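Local coordinates for histone-lysine N-methyltransferase, H3 lysine-9 specific SUVH6 (Arabidopsis thaliana, PDB 6A5K), which probably lays down the H3K9 methyl mark on histones, using S-adenosylmethionine as methyl donor, and binds methylated DNA, chiefly outside CG sites, through its SRA domain, at residues A162-K167 with Y196-Y201; S458-A463 with D484-L489. The protein carries 1 engineered substitution. One frame throughout, in Å; residues are numbered along the deposited sequence.

Contact 1: A162-K167 with Y196-Y201; sequences ATSIEK and YLVEKY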
# COMPACT_ATOMS: atom_id res chain seq x y z
N ALA A 162 12.09 7.80 31.74
CA ALA A 162 11.93 8.64 32.92
C ALA A 162 12.69 9.96 32.77
O ALA A 162 12.20 11.02 33.14
CB ALA A 162 12.39 7.90 34.16
N THR A 163 13.89 9.89 32.20
CA THR A 163 14.71 11.08 31.99
C THR A 163 14.10 12.01 30.94
O THR A 163 14.25 13.24 31.01
CB THR A 163 16.14 10.68 31.57
OG1 THR A 163 16.69 9.79 32.54
CG2 THR A 163 17.05 11.91 31.43
N SER A 164 13.39 11.43 29.98
CA SER A 164 12.67 12.23 28.99
C SER A 164 11.72 13.24 29.64
O SER A 164 11.52 14.33 29.13
CB SER A 164 11.87 11.33 28.03
OG SER A 164 12.73 10.66 27.12
N ILE A 165 11.15 12.85 30.78
CA ILE A 165 10.28 13.74 31.55
C ILE A 165 11.02 15.00 31.98
O ILE A 165 10.52 16.12 31.80
CB ILE A 165 9.72 13.04 32.80
CG1 ILE A 165 8.91 11.81 32.40
CG2 ILE A 165 8.87 13.99 33.62
CD1 ILE A 165 8.46 10.96 33.58
N GLU A 166 12.20 14.82 32.55
CA GLU A 166 12.99 15.95 33.04
C GLU A 166 13.50 16.82 31.90
O GLU A 166 13.51 18.05 32.01
CB GLU A 166 14.17 15.49 33.88
CG GLU A 166 13.88 14.33 34.82
CD GLU A 166 15.15 13.68 35.33
OE1 GLU A 166 16.24 14.28 35.18
OE2 GLU A 166 15.06 12.57 35.91
N LYS A 167 13.93 16.20 30.80
CA LYS A 167 14.47 16.98 29.69
C LYS A 167 13.38 17.52 28.76
O LYS A 167 13.62 18.46 28.00
CB LYS A 167 15.47 16.13 28.88
CG LYS A 167 16.57 15.51 29.71
CD LYS A 167 17.54 16.56 30.22
CE LYS A 167 18.91 15.96 30.47
NZ LYS A 167 19.01 15.36 31.83
N TYR A 196 5.63 12.68 20.97
CA TYR A 196 4.98 12.84 22.26
C TYR A 196 5.98 13.36 23.29
O TYR A 196 7.19 13.25 23.11
CB TYR A 196 4.41 11.50 22.76
CG TYR A 196 3.16 11.02 22.05
CD1 TYR A 196 1.97 10.84 22.75
CD2 TYR A 196 3.17 10.71 20.69
CE1 TYR A 196 0.82 10.39 22.11
CE2 TYR A 196 2.03 10.25 20.04
CZ TYR A 196 0.86 10.09 20.76
OH TYR A 196 -0.28 9.64 20.13
N LEU A 197 5.45 13.92 24.38
CA LEU A 197 6.27 14.27 25.53
C LEU A 197 5.89 13.35 26.68
O LEU A 197 4.73 12.97 26.82
CB LEU A 197 6.07 15.73 25.94
CG LEU A 197 6.57 16.80 24.95
CD1 LEU A 197 6.23 18.20 25.44
CD2 LEU A 197 8.07 16.67 24.72
N VAL A 198 6.87 12.97 27.50
CA VAL A 198 6.59 12.16 28.68
C VAL A 198 6.33 13.08 29.88
O VAL A 198 7.15 13.92 30.22
CB VAL A 198 7.76 11.19 28.99
CG1 VAL A 198 7.28 10.06 29.88
CG2 VAL A 198 8.35 10.64 27.68
N GLU A 199 5.17 12.91 30.50
CA GLU A 199 4.71 13.83 31.54
C GLU A 199 4.98 13.33 32.95
O GLU A 199 5.34 14.10 33.84
CB GLU A 199 3.21 14.10 31.38
CG GLU A 199 2.84 14.81 30.09
CD GLU A 199 1.37 15.19 30.04
OE1 GLU A 199 0.54 14.43 30.57
OE2 GLU A 199 1.05 16.25 29.46
N LYS A 200 4.80 12.03 33.16
CA LYS A 200 5.00 11.45 34.49
C LYS A 200 5.12 9.94 34.40
O LYS A 200 4.76 9.34 33.39
CB LYS A 200 3.85 11.82 35.43
CG LYS A 200 2.51 11.20 35.03
CD LYS A 200 1.41 11.58 36.03
CE LYS A 200 0.03 11.19 35.51
NZ LYS A 200 -1.05 11.62 36.45
N TYR A 201 5.64 9.34 35.46
CA TYR A 201 5.65 7.89 35.55
C TYR A 201 5.30 7.44 36.96
O TYR A 201 5.35 8.22 37.91
CB TYR A 201 7.01 7.32 35.11
CG TYR A 201 8.09 7.37 36.16
CD1 TYR A 201 8.42 6.24 36.90
CD2 TYR A 201 8.81 8.53 36.40
CE1 TYR A 201 9.41 6.27 37.86
CE2 TYR A 201 9.81 8.57 37.36
CZ TYR A 201 10.10 7.44 38.08
OH TYR A 201 11.09 7.46 39.03
O HOH W 1 9.39 14.20 27.17
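I165 is the bump of this helix-on-strand contact, lying along the hollow that V198, the carbonyls after it and Y201 make on the strand. The helical segment 162-167 crosses 196-201 steeply, at 105° between their directions, with 6.9 Å between axes. I165 and V198 cross at about a right angle and are pressed tight, CG1 of I165 lying 3.5 Å from CG1 of V198. The side chain forks at CB: I165 CG2 rests on E199 O, while CD1, carried beyond CG1 by an extended chi2 of 173°, reaches K200 C at 3.6 Å and arrives at the edge of the Y201 ring, near its plane. A162 CB sits above one face of that ring, offset toward the rim, 4.2 Å from Y201 CE2, so the tyrosine is met at face and edge by successive helix turns. The second V198 methyl fills the hollow beside S164, its CG2 3.6 Å from S164 CB. Between the backbones, the hydrogen on I165 CA points at V198 O (CA to O 3.4 Å), and one water donates to S164 O and accepts from V198 N at 2.8 Å. A classic beta bulge interrupts the strand: E199 and K200 both bond to the backbone of Q216, which puts V198 and Y201, three residues apart, on the same helix-facing side. The contact belongs to the SRA domain, where helix 156-167 packs on a curved sheet. Q168 NE2 bonds to both I165 O and V198 O, S164 OG takes the backbone N of A108 in strand 105-113, V171 of strand 171-176 lies against S164 and V198, and F213 of strand 211-219 touches Y201.

Contact 2: S458-A463 with D484-L489; sequences SPNLYA and DNIPPL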
# COMPACT_ATOMS: atom_id res chain seq x y z
N SER A 458 4.49 10.69 -7.18
CA SER A 458 4.96 9.71 -6.21
C SER A 458 3.81 8.80 -5.79
O SER A 458 3.36 8.84 -4.65
CB SER A 458 5.57 10.40 -4.98
OG SER A 458 6.22 9.44 -4.16
N PRO A 459 3.33 7.97 -6.74
CA PRO A 459 2.09 7.21 -6.58
C PRO A 459 2.19 6.03 -5.60
O PRO A 459 3.29 5.52 -5.39
CB PRO A 459 1.83 6.70 -7.99
CG PRO A 459 3.21 6.49 -8.55
CD PRO A 459 4.02 7.64 -8.00
N ASN A 460 1.06 5.60 -5.04
CA ASN A 460 1.05 4.40 -4.20
C ASN A 460 0.42 3.21 -4.92
O ASN A 460 0.36 2.10 -4.37
CB ASN A 460 0.34 4.67 -2.86
CG ASN A 460 -1.02 5.36 -3.02
OD1 ASN A 460 -1.60 5.34 -4.10
ND2 ASN A 460 -1.53 5.94 -1.93
N LEU A 461 -0.05 3.43 -6.15
CA LEU A 461 -0.57 2.35 -6.98
C LEU A 461 0.18 2.25 -8.30
O LEU A 461 0.80 3.21 -8.74
CB LEU A 461 -2.06 2.55 -7.31
CG LEU A 461 -3.13 2.73 -6.22
CD1 LEU A 461 -4.53 2.68 -6.85
CD2 LEU A 461 -3.00 1.70 -5.11
N TYR A 462 0.12 1.08 -8.93
CA TYR A 462 0.54 0.99 -10.32
C TYR A 462 -0.44 0.14 -11.11
O TYR A 462 -1.17 -0.69 -10.54
CB TYR A 462 1.96 0.41 -10.46
CG TYR A 462 2.15 -0.97 -9.86
CD1 TYR A 462 2.56 -1.12 -8.55
CD2 TYR A 462 1.93 -2.13 -10.62
CE1 TYR A 462 2.75 -2.37 -7.99
CE2 TYR A 462 2.12 -3.39 -10.06
CZ TYR A 462 2.53 -3.50 -8.74
OH TYR A 462 2.74 -4.74 -8.16
N ALA A 463 -0.43 0.34 -12.42
CA ALA A 463 -1.26 -0.42 -13.35
C ALA A 463 -0.55 -1.70 -13.77
O ALA A 463 0.66 -1.71 -14.01
CB ALA A 463 -1.62 0.42 -14.57
N ASP A 484 2.75 0.27 -1.84
CA ASP A 484 3.10 0.56 -0.45
C ASP A 484 2.13 -0.18 0.46
O ASP A 484 1.08 -0.63 0.01
CB ASP A 484 3.00 2.05 -0.12
CG ASP A 484 3.81 2.93 -1.05
OD1 ASP A 484 3.24 3.92 -1.55
OD2 ASP A 484 5.01 2.65 -1.25
N ASN A 485 2.48 -0.28 1.73
CA ASN A 485 1.46 -0.48 2.76
C ASN A 485 0.78 0.87 2.97
O ASN A 485 1.36 1.78 3.55
CB ASN A 485 2.08 -0.99 4.06
CG ASN A 485 2.59 -2.42 3.93
OD1 ASN A 485 1.84 -3.33 3.57
ND2 ASN A 485 3.87 -2.61 4.23
N ILE A 486 -0.45 1.00 2.49
CA ILE A 486 -1.11 2.30 2.47
C ILE A 486 -1.93 2.53 3.74
O ILE A 486 -2.72 1.68 4.14
CB ILE A 486 -2.03 2.43 1.24
CG1 ILE A 486 -1.26 2.08 -0.04
CG2 ILE A 486 -2.60 3.84 1.15
CD1 ILE A 486 -2.14 2.09 -1.32
N PRO A 487 -1.74 3.70 4.39
CA PRO A 487 -2.55 4.05 5.56
C PRO A 487 -4.01 4.21 5.17
O PRO A 487 -4.29 4.52 4.02
CB PRO A 487 -1.97 5.41 6.01
CG PRO A 487 -0.61 5.48 5.36
CD PRO A 487 -0.75 4.73 4.07
N PRO A 488 -4.94 4.00 6.13
CA PRO A 488 -6.34 4.23 5.80
C PRO A 488 -6.57 5.68 5.39
O PRO A 488 -5.91 6.58 5.94
CB PRO A 488 -7.08 3.89 7.10
CG PRO A 488 -6.05 4.01 8.17
CD PRO A 488 -4.74 3.63 7.54
N LEU A 489 -7.45 5.88 4.41
CA LEU A 489 -7.92 7.20 3.96
C LEU A 489 -6.87 8.01 3.21
O LEU A 489 -7.11 9.16 2.87
CB LEU A 489 -8.45 8.01 5.15
CG LEU A 489 -9.63 7.38 5.90
CD1 LEU A 489 -9.94 8.14 7.18
CD2 LEU A 489 -10.87 7.29 5.01
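N460 meets I486 and D484 where the SET domain draws its NHSCSPN motif, which ends at N460, against the loop leading to the ELCYDY motif; in SET domains these two motifs build the pseudoknot. The N460 amide lies flat under the I486 side chain, with CD1 of I486 above the amide plane, 3.9 Å from CG of N460. N460 CG stands between its own backbone N and carbonyl carbon (chi1 49°), which turns the amide inward, where OD1 accepts from C493 N and ND2 donates to E491 O and to Q490 OE1. The buried amide is thus fixed in rotation by polar bonds at both ends and roofed by a methyl. L461 CD2 reaches the same I486 CD1 at 3.9 Å, the two side chains crossing at about a right angle, with L492 beside both. With I486 cut back to an alanine, a gap is likely to open between the face of the N460 amide and L461 CD2. D484 divides its carboxylate: OD2 makes a salt bridge with R15 of the long helix 5-29, while OD1 rests 3.3 Å from N460 CB, against carbon.

How the contacts relate
Contacts 1 and 2 share no helix, strand or domain: 162-167 with 196-201 lies in the SRA domain, 458-463 with 484-489 in the SET domain, their centres about 35 Å apart and their nearest atoms about 14 Å. Contact 2, buried, is centred about 4 Å from the centre of the folded chain; contact 1, centred about 34 Å from it, is partly buried, with exposed residues at its margin. Both are mainly van der Waals. The outer one sets a helix against a strand, a water joining their backbones; the central one joins a strand's start to a loop, its amide bonded to strand 491-494 and the residue just before it, one carboxylate oxygen salt-bridged to the N-terminal helix.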